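Predicted metal-dependent hydrolase of the TIM-barrel fold (Lactobacillus casei, PDB 2QPX) is of unknown function but binds two zinc ions and probably acts as a metal-dependent hydrolase of the amidohydrolase type. Local coordinates at residues A[152-155]-A[156-159]; A[28-31]-A[32-36]; A[235-238]-A[239-242]; A[297-300]-A[301-305]. One frame throughout, in Å; residues are numbered along the deposited sequence.

From the N terminus the order is interaction 2, 1, 3, 4, in series: none nests in or crosses another, and each closes only local turns, since its two segments are continuous. Interaction 2 starts helix 30-37, after strand 14-19, and sits against helices 47-50 and 54-66. Interaction 1 ends helix 144-156, against helices 130-138 and 204-221. Interaction 3 winds a 3-10 turn in the loop between strand 225-229 and helix 247-253, while interaction 4 spans helix 297-304 and packs on helix 323-342 and strand 313-314. Interactions 3 and 4 are the nearest pair, about 11 Å between closest atoms, and both touch the second subunit; interactions 1 and 4 lie on opposite sides of the chain's centre.

Interaction 1: A[152-155]-A[156-159]; sequences SNDV and KQAK. With EDO (1,2-ethanediol), chain K.
K156 runs back along the helix over the carbonyl of S152, its CG 3.2 Å from S152 O. The same oxygen takes the backbone bond from K156 N at 3.0 Å, nearly straight (N-H...O 164°). With CG set beside its own backbone N (chi1 -70°) and the rest of the chain extended, the lysine carries its amine back to the level of the preceding turn. There one water gathers three polar tips: it accepts from K156 NZ at 2.8 Å and donates to N153 OD1 at 2.7 Å, and it also donates to S152 OG. F217 adds a cation-pi contact to K156, and S152 OG has a second partner in W148 O.

Q157 repeats the pattern one residue on, laying CG 3.2 Å from N153 O, with its NE2 4.0 Å from N153 CB. A second water donates to Q157 OE1 at 2.8 Å and to D154 OD1; D154 OD2 is held by Y128. Along the backbone, Q157 N divides between two weak bonds, to N153 O and D154 O, and A158 N then reaches V155 O at 3.2 Å. This shift from i+4 to i+3 bonding is the tightened last turn of an alpha helix, here the C-terminal end of helix 144-156.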
# COMPACT_ATOMS: atom_id res chain seq x y z
N SER A 152 31.58 21.66 -4.26
CA SER A 152 30.95 22.30 -3.12
C SER A 152 30.90 23.82 -3.30
O SER A 152 29.94 24.48 -2.90
CB SER A 152 31.65 21.88 -1.79
OG SER A 152 32.97 22.33 -1.73
N ASN A 153 31.95 24.42 -3.85
CA ASN A 153 31.89 25.87 -4.13
C ASN A 153 30.73 26.21 -5.10
O ASN A 153 30.02 27.19 -4.89
CB ASN A 153 33.20 26.39 -4.72
CG ASN A 153 34.29 26.55 -3.67
OD1 ASN A 153 34.03 26.57 -2.47
ND2 ASN A 153 35.53 26.70 -4.15
N ASP A 154 30.53 25.38 -6.12
CA ASP A 154 29.42 25.58 -7.07
C ASP A 154 28.05 25.50 -6.39
O ASP A 154 27.18 26.32 -6.65
CB ASP A 154 29.55 24.62 -8.24
CG ASP A 154 28.85 25.12 -9.48
OD1 ASP A 154 29.33 26.12 -10.05
OD2 ASP A 154 27.82 24.55 -9.89
N VAL A 155 27.90 24.57 -5.48
CA VAL A 155 26.67 24.41 -4.71
C VAL A 155 26.42 25.66 -3.85
O VAL A 155 25.30 26.16 -3.78
CB VAL A 155 26.69 23.11 -3.85
CG1 VAL A 155 25.54 23.07 -2.84
CG2 VAL A 155 26.68 21.88 -4.78
N LYS A 156 27.48 26.12 -3.18
CA LYS A 156 27.40 27.30 -2.35
C LYS A 156 27.03 28.56 -3.14
O LYS A 156 26.46 29.49 -2.57
CB LYS A 156 28.74 27.51 -1.61
CG LYS A 156 29.00 26.49 -0.53
CD LYS A 156 30.43 26.63 -0.03
CE LYS A 156 30.78 25.63 1.03
NZ LYS A 156 32.16 25.78 1.53
N GLN A 157 27.38 28.59 -4.42
CA GLN A 157 27.13 29.73 -5.30
C GLN A 157 25.79 29.65 -6.07
O GLN A 157 25.50 30.53 -6.92
CB GLN A 157 28.26 29.85 -6.32
CG GLN A 157 29.62 30.22 -5.72
CD GLN A 157 30.82 29.86 -6.63
OE1 GLN A 157 30.67 29.43 -7.80
NE2 GLN A 157 32.03 30.02 -6.08
N ALA A 158 25.00 28.59 -5.81
CA ALA A 158 23.81 28.37 -6.64
C ALA A 158 22.86 29.52 -6.56
O ALA A 158 22.32 29.94 -7.59
CB ALA A 158 23.11 27.01 -6.32
N LYS A 159 22.58 30.01 -5.36
CA LYS A 159 21.61 31.14 -5.21
C LYS A 159 22.10 32.38 -5.99
O LYS A 159 21.35 33.05 -6.74
CB LYS A 159 21.34 31.46 -3.75
CG LYS A 159 20.45 32.66 -3.51
CD LYS A 159 20.09 32.80 -2.06
CE LYS A 159 19.41 34.12 -1.79
NZ LYS A 159 18.95 34.15 -0.38
C1 EDO K . 20.96 33.73 2.77
O1 EDO K . 20.87 33.80 1.34
C2 EDO K . 19.71 33.08 3.33
O2 EDO K . 18.54 33.84 2.96
O HOH W 1 33.69 24.69 -0.61
O HOH W 2 31.63 27.31 -9.40

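Interaction 2: A[28-31]-A[32-36]; sequences PNRD and DRLAQ
R30 and L34 lie side by side and point the same way on the buried flank of the turn, R30 CG 4.2 Å from L34 CD1. Beneath them L34 N binds R30 O at 2.9 Å, with matching bonds from R33 N to N29 O at 2.9 Å and from A35 N to D31 O at 3.0 Å, all close to straight. The extended R30 side chain carries its guanidinium to E324 and the carbonyls of P73 and A75, while L34 packs on F59 and Y322 and A35 on Y56; this is the tight part.

These three bonds open helix 30-37, entered through an inverse gamma turn centred on N29, whose weak closing bond runs from R30 N to P28 O. N29 sits at the N-cap position, yet its side chain makes no capping bond.

The amide turns instead to the looser, watery flank. Its CG stands between backbone N and carbonyl carbon (chi1 53°), which lays N29 OD1 3.6 Å from R33 CG, with the amide and guanidinium planes 69° apart. One water donates to N29 OD1 at 2.7 Å and accepts from R33 NH1, lying in plane at the guanidinium edge. Another accepts from N29 ND2 and donates to D32 OD2 at 2.6 Å. Outside the turn, R33 is tied to D107 and D108, and D32 to K51.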
# COMPACT_ATOMS: atom_id res chain seq x y z
N PRO A 28 9.31 16.52 -36.03
CA PRO A 28 8.27 15.97 -36.90
C PRO A 28 7.34 14.88 -36.36
O PRO A 28 6.14 14.87 -36.71
CB PRO A 28 9.08 15.44 -38.11
CG PRO A 28 10.42 15.12 -37.54
CD PRO A 28 10.67 16.24 -36.55
N ASN A 29 7.84 14.00 -35.50
CA ASN A 29 7.07 12.81 -35.07
C ASN A 29 6.35 13.10 -33.74
O ASN A 29 6.54 12.42 -32.75
CB ASN A 29 7.99 11.58 -34.96
CG ASN A 29 9.22 11.82 -34.07
OD1 ASN A 29 9.63 12.97 -33.82
ND2 ASN A 29 9.82 10.72 -33.58
N ARG A 30 5.51 14.13 -33.75
CA ARG A 30 4.88 14.64 -32.54
C ARG A 30 4.02 13.58 -31.81
O ARG A 30 4.09 13.43 -30.59
CB ARG A 30 4.07 15.88 -32.87
CG ARG A 30 3.27 16.42 -31.75
CD ARG A 30 2.87 17.91 -32.03
NE ARG A 30 1.89 18.32 -31.05
CZ ARG A 30 0.67 18.71 -31.29
NH1 ARG A 30 0.28 19.00 -32.51
NH2 ARG A 30 -0.13 18.93 -30.28
N ASP A 31 3.19 12.83 -32.55
CA ASP A 31 2.36 11.76 -31.94
C ASP A 31 3.25 10.75 -31.18
O ASP A 31 3.02 10.44 -30.02
CB ASP A 31 1.57 11.05 -33.03
CG ASP A 31 0.50 10.12 -32.52
OD1 ASP A 31 0.31 9.94 -31.33
OD2 ASP A 31 -0.27 9.60 -33.35
N ASP A 32 4.30 10.27 -31.83
CA ASP A 32 5.19 9.30 -31.20
C ASP A 32 5.93 9.92 -30.00
O ASP A 32 6.12 9.25 -28.97
CB ASP A 32 6.18 8.72 -32.20
CG ASP A 32 5.54 7.72 -33.16
OD1 ASP A 32 4.35 7.34 -33.03
OD2 ASP A 32 6.30 7.31 -34.06
N ARG A 33 6.34 11.18 -30.11
CA ARG A 33 7.00 11.85 -28.98
C ARG A 33 6.06 12.03 -27.79
O ARG A 33 6.48 11.93 -26.63
CB ARG A 33 7.65 13.19 -29.38
CG ARG A 33 8.85 13.06 -30.33
CD ARG A 33 10.09 12.39 -29.70
NE ARG A 33 10.68 13.11 -28.56
CZ ARG A 33 11.66 14.02 -28.63
NH1 ARG A 33 12.19 14.36 -29.79
NH2 ARG A 33 12.13 14.55 -27.53
N LEU A 34 4.80 12.33 -28.05
CA LEU A 34 3.79 12.39 -27.01
C LEU A 34 3.64 11.02 -26.33
O LEU A 34 3.59 10.91 -25.10
CB LEU A 34 2.42 12.85 -27.58
CG LEU A 34 2.22 14.34 -27.71
CD1 LEU A 34 1.02 14.68 -28.67
CD2 LEU A 34 2.08 15.02 -26.31
N ALA A 35 3.55 9.97 -27.13
CA ALA A 35 3.48 8.61 -26.58
C ALA A 35 4.72 8.29 -25.75
O ALA A 35 4.61 7.80 -24.62
CB ALA A 35 3.27 7.58 -27.70
N GLN A 36 5.89 8.61 -26.26
CA GLN A 36 7.13 8.25 -25.59
C GLN A 36 7.24 8.98 -24.23
O GLN A 36 7.68 8.36 -23.25
CB GLN A 36 8.34 8.50 -26.50
CG GLN A 36 8.38 7.53 -27.68
CD GLN A 36 9.28 7.97 -28.85
OE1 GLN A 36 9.74 9.09 -28.88
NE2 GLN A 36 9.51 7.07 -29.81
O HOH W 3 11.91 13.21 -32.47
O HOH W 4 8.73 8.06 -34.31

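Interaction 3: A[235-238]-A[239-242]; sequences DTDM and YLGN. With EDO (1,2-ethanediol), chain N.
The side chain of D237 bends over the chain that follows it: OD1 accepts the backbone N-H of Y239 at 3.2 Å, making an Asx turn. The donor meets the oxygen from above the carboxylate plane, and the bond is well off straight (136°). With CG anti to its own backbone N (chi1 -175°), the aspartate runs alongside Y239, the carboxylate and ring planes 27° apart.

Backbone bonds wind the rest. L240 N reaches D237 O at 3.0 Å and G241 N reaches M238 O at 3.1 Å, both from above the carbonyl plane, as in two successive i to i+3 turns of a short 3-10 segment. M238 O also accepts from Y268 OH, so that two donors grip it. The turn brings G241 about 7 Å from the side chain of the zinc ligand H228.

Van der Waals and ligand contacts come last. L240 CD1 lies 3.6 Å from D237 OD2, and an ethanediol, probably from the crystallisation liquor, fills in beside them, donating from O1 to D237 OD2 at 2.9 Å. At the subunit interface Y239 packs on N242 of the second subunit and on Y239 of the third, while D237 packs on R247 of the second.

The carboxylate thus faces the amino end of the 3-10 turn; the Y239 N-H on one oxygen and the ethanediol O1 on the other would probably favour its anionic form.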
# COMPACT_ATOMS: atom_id res chain seq x y z
N ASP A 235 15.30 0.79 -14.64
CA ASP A 235 16.61 0.74 -13.94
C ASP A 235 16.60 1.34 -12.53
O ASP A 235 17.64 1.33 -11.86
CB ASP A 235 17.68 1.45 -14.79
CG ASP A 235 18.12 0.62 -16.00
OD1 ASP A 235 18.13 -0.64 -15.94
OD2 ASP A 235 18.45 1.24 -17.02
N THR A 236 15.47 1.89 -12.10
CA THR A 236 15.29 2.39 -10.74
C THR A 236 14.86 1.19 -9.89
O THR A 236 13.99 0.39 -10.28
CB THR A 236 14.23 3.48 -10.67
OG1 THR A 236 14.60 4.61 -11.51
CG2 THR A 236 14.02 3.97 -9.23
N ASP A 237 15.43 1.05 -8.71
CA ASP A 237 14.96 0.02 -7.80
C ASP A 237 13.88 0.66 -6.91
O ASP A 237 14.20 1.32 -5.93
CB ASP A 237 16.15 -0.54 -7.04
CG ASP A 237 15.78 -1.68 -6.15
OD1 ASP A 237 14.56 -1.95 -6.01
OD2 ASP A 237 16.72 -2.27 -5.54
N MSE A 238 12.60 0.45 -7.29
CA MSE A 238 11.47 1.12 -6.61
C MSE A 238 11.39 0.61 -5.17
O MSE A 238 10.81 1.31 -4.30
CB MSE A 238 10.13 0.95 -7.41
CG MSE A 238 8.82 1.53 -6.73
SE MSE A 238 7.04 0.99 -7.53
CE MSE A 238 6.72 2.39 -8.89
N TYR A 239 11.96 -0.55 -4.90
CA TYR A 239 11.93 -1.09 -3.53
C TYR A 239 12.69 -0.22 -2.55
O TYR A 239 12.34 -0.16 -1.37
CB TYR A 239 12.46 -2.54 -3.53
CG TYR A 239 12.13 -3.36 -2.33
CD1 TYR A 239 10.90 -4.02 -2.24
CD2 TYR A 239 13.05 -3.52 -1.30
CE1 TYR A 239 10.59 -4.79 -1.12
CE2 TYR A 239 12.75 -4.31 -0.18
CZ TYR A 239 11.51 -4.93 -0.10
OH TYR A 239 11.20 -5.70 1.01
N LEU A 240 13.72 0.48 -3.06
CA LEU A 240 14.56 1.37 -2.27
C LEU A 240 14.07 2.80 -2.30
O LEU A 240 14.75 3.72 -1.80
CB LEU A 240 16.01 1.32 -2.80
CG LEU A 240 16.66 -0.06 -2.64
CD1 LEU A 240 18.12 0.00 -3.12
CD2 LEU A 240 16.59 -0.53 -1.20
N GLY A 241 12.93 3.03 -2.93
CA GLY A 241 12.40 4.38 -3.08
C GLY A 241 11.37 4.75 -2.03
O GLY A 241 10.68 5.76 -2.21
N ASN A 242 11.20 3.90 -1.01
CA ASN A 242 10.25 4.16 0.07
C ASN A 242 10.85 5.29 0.94
O ASN A 242 11.93 5.12 1.54
CB ASN A 242 10.02 2.89 0.90
CG ASN A 242 8.96 3.05 1.98
OD1 ASN A 242 8.75 4.14 2.53
ND2 ASN A 242 8.28 1.92 2.30
C1 EDO N . 16.42 -4.67 -3.50
O1 EDO N . 16.22 -3.40 -2.91
C2 EDO N . 15.10 -5.17 -4.08
O2 EDO N . 15.14 -5.25 -5.51

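Interaction 4: A[297-300]-A[301-305]; sequences ASRV and FNEAV
R299 and E303, one turn apart, lie side by side and point the same way, R299 CG 3.9 Å from E303 OE2. The guanidinium and carboxylate planes stand 40° apart, and the charged atoms do not pair: R299 NE stays 5.4 Å from E303 OE2. R299 sets CG between its backbone N and carbonyl carbon (chi1 81°) and bends again at chi3, which swings the guanidinium away to E306 of the second subunit. E303, CG beside its backbone N and extended beyond, runs back along the helix, its CG 3.2 Å from R299 O; its OE1 accepts from H269 of its own chain and pairs with R270 of the second subunit.

On another flank N302 lies back over S298, CG 3.1 Å from S298 O. The main partner of N302 OD1 is H340 ND1. A water 2.7 Å from S298 OG and 2.9 Å from N302 OD1 makes only a doubtful bridge, since S298 has two conformers. N302 OD1 also lies in plane at the edge of the F301 ring; V305 CG1 lies 3.9 Å above the plane on one face, offset toward the rim. H340 meets the same ring edge-to-face.

Four alpha-helical i to i+4 bonds, from A297 O to F301 N through V300 O to A304 N, hold the side chains in this register. R299 and E303 thus spend their charges on the second subunit rather than on each other, while F301 packs into its own chain.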
# COMPACT_ATOMS: atom_id res chain seq x y z
N ALA A 297 -5.27 9.91 -9.93
CA ALA A 297 -4.96 11.19 -9.29
C ALA A 297 -5.90 11.50 -8.09
O ALA A 297 -5.44 11.93 -7.06
CB ALA A 297 -5.00 12.33 -10.37
N SER A 298 -7.21 11.30 -8.22
CA SER A 298 -8.14 11.59 -7.12
C SER A 298 -7.98 10.68 -5.88
O SER A 298 -7.88 11.16 -4.74
CB SER A 298 -9.58 11.52 -7.63
OG SER A 298 -10.53 11.69 -6.60
N ARG A 299 -7.93 9.37 -6.10
CA ARG A 299 -7.75 8.45 -4.96
C ARG A 299 -6.37 8.58 -4.35
O ARG A 299 -6.23 8.56 -3.12
CB ARG A 299 -8.07 7.01 -5.31
CG ARG A 299 -7.06 6.21 -6.02
CD ARG A 299 -7.54 4.73 -6.22
NE ARG A 299 -8.72 4.76 -7.08
CZ ARG A 299 -8.71 4.71 -8.40
NH1 ARG A 299 -7.57 4.52 -9.09
NH2 ARG A 299 -9.87 4.81 -9.04
N VAL A 300 -5.35 8.80 -5.18
CA VAL A 300 -3.99 9.06 -4.68
C VAL A 300 -3.91 10.35 -3.89
O VAL A 300 -3.33 10.38 -2.80
CB VAL A 300 -2.91 8.97 -5.80
CG1 VAL A 300 -1.55 9.45 -5.29
CG2 VAL A 300 -2.84 7.50 -6.29
N PHE A 301 -4.55 11.43 -4.36
CA PHE A 301 -4.60 12.64 -3.59
C PHE A 301 -5.25 12.38 -2.23
O PHE A 301 -4.74 12.79 -1.17
CB PHE A 301 -5.34 13.75 -4.34
CG PHE A 301 -5.38 15.03 -3.58
CD1 PHE A 301 -4.33 15.93 -3.68
CD2 PHE A 301 -6.41 15.30 -2.71
CE1 PHE A 301 -4.33 17.08 -2.90
CE2 PHE A 301 -6.40 16.44 -1.93
CZ PHE A 301 -5.38 17.33 -2.03
N ASN A 302 -6.41 11.72 -2.24
CA ASN A 302 -7.11 11.48 -1.01
C ASN A 302 -6.26 10.68 -0.03
O ASN A 302 -6.21 10.98 1.16
CB ASN A 302 -8.40 10.71 -1.27
CG ASN A 302 -9.44 11.49 -2.04
OD1 ASN A 302 -9.39 12.72 -2.11
ND2 ASN A 302 -10.41 10.76 -2.62
N GLU A 303 -5.62 9.64 -0.52
CA GLU A 303 -4.78 8.79 0.32
C GLU A 303 -3.60 9.58 0.89
O GLU A 303 -3.27 9.46 2.08
CB GLU A 303 -4.26 7.57 -0.45
CG GLU A 303 -5.31 6.52 -0.80
CD GLU A 303 -4.83 5.52 -1.85
OE1 GLU A 303 -3.60 5.30 -1.98
OE2 GLU A 303 -5.71 4.94 -2.57
N ALA A 304 -3.02 10.43 0.04
CA ALA A 304 -1.87 11.27 0.37
C ALA A 304 -2.11 12.22 1.53
O ALA A 304 -1.19 12.53 2.28
CB ALA A 304 -1.41 12.05 -0.89
N VAL A 305 -3.34 12.71 1.67
CA VAL A 305 -3.67 13.70 2.70
C VAL A 305 -4.42 13.14 3.92
O VAL A 305 -4.94 13.90 4.74
CB VAL A 305 -4.44 14.89 2.08
CG1 VAL A 305 -3.60 15.61 1.03
CG2 VAL A 305 -5.81 14.50 1.52
O HOH W 5 -9.98 13.63 -4.78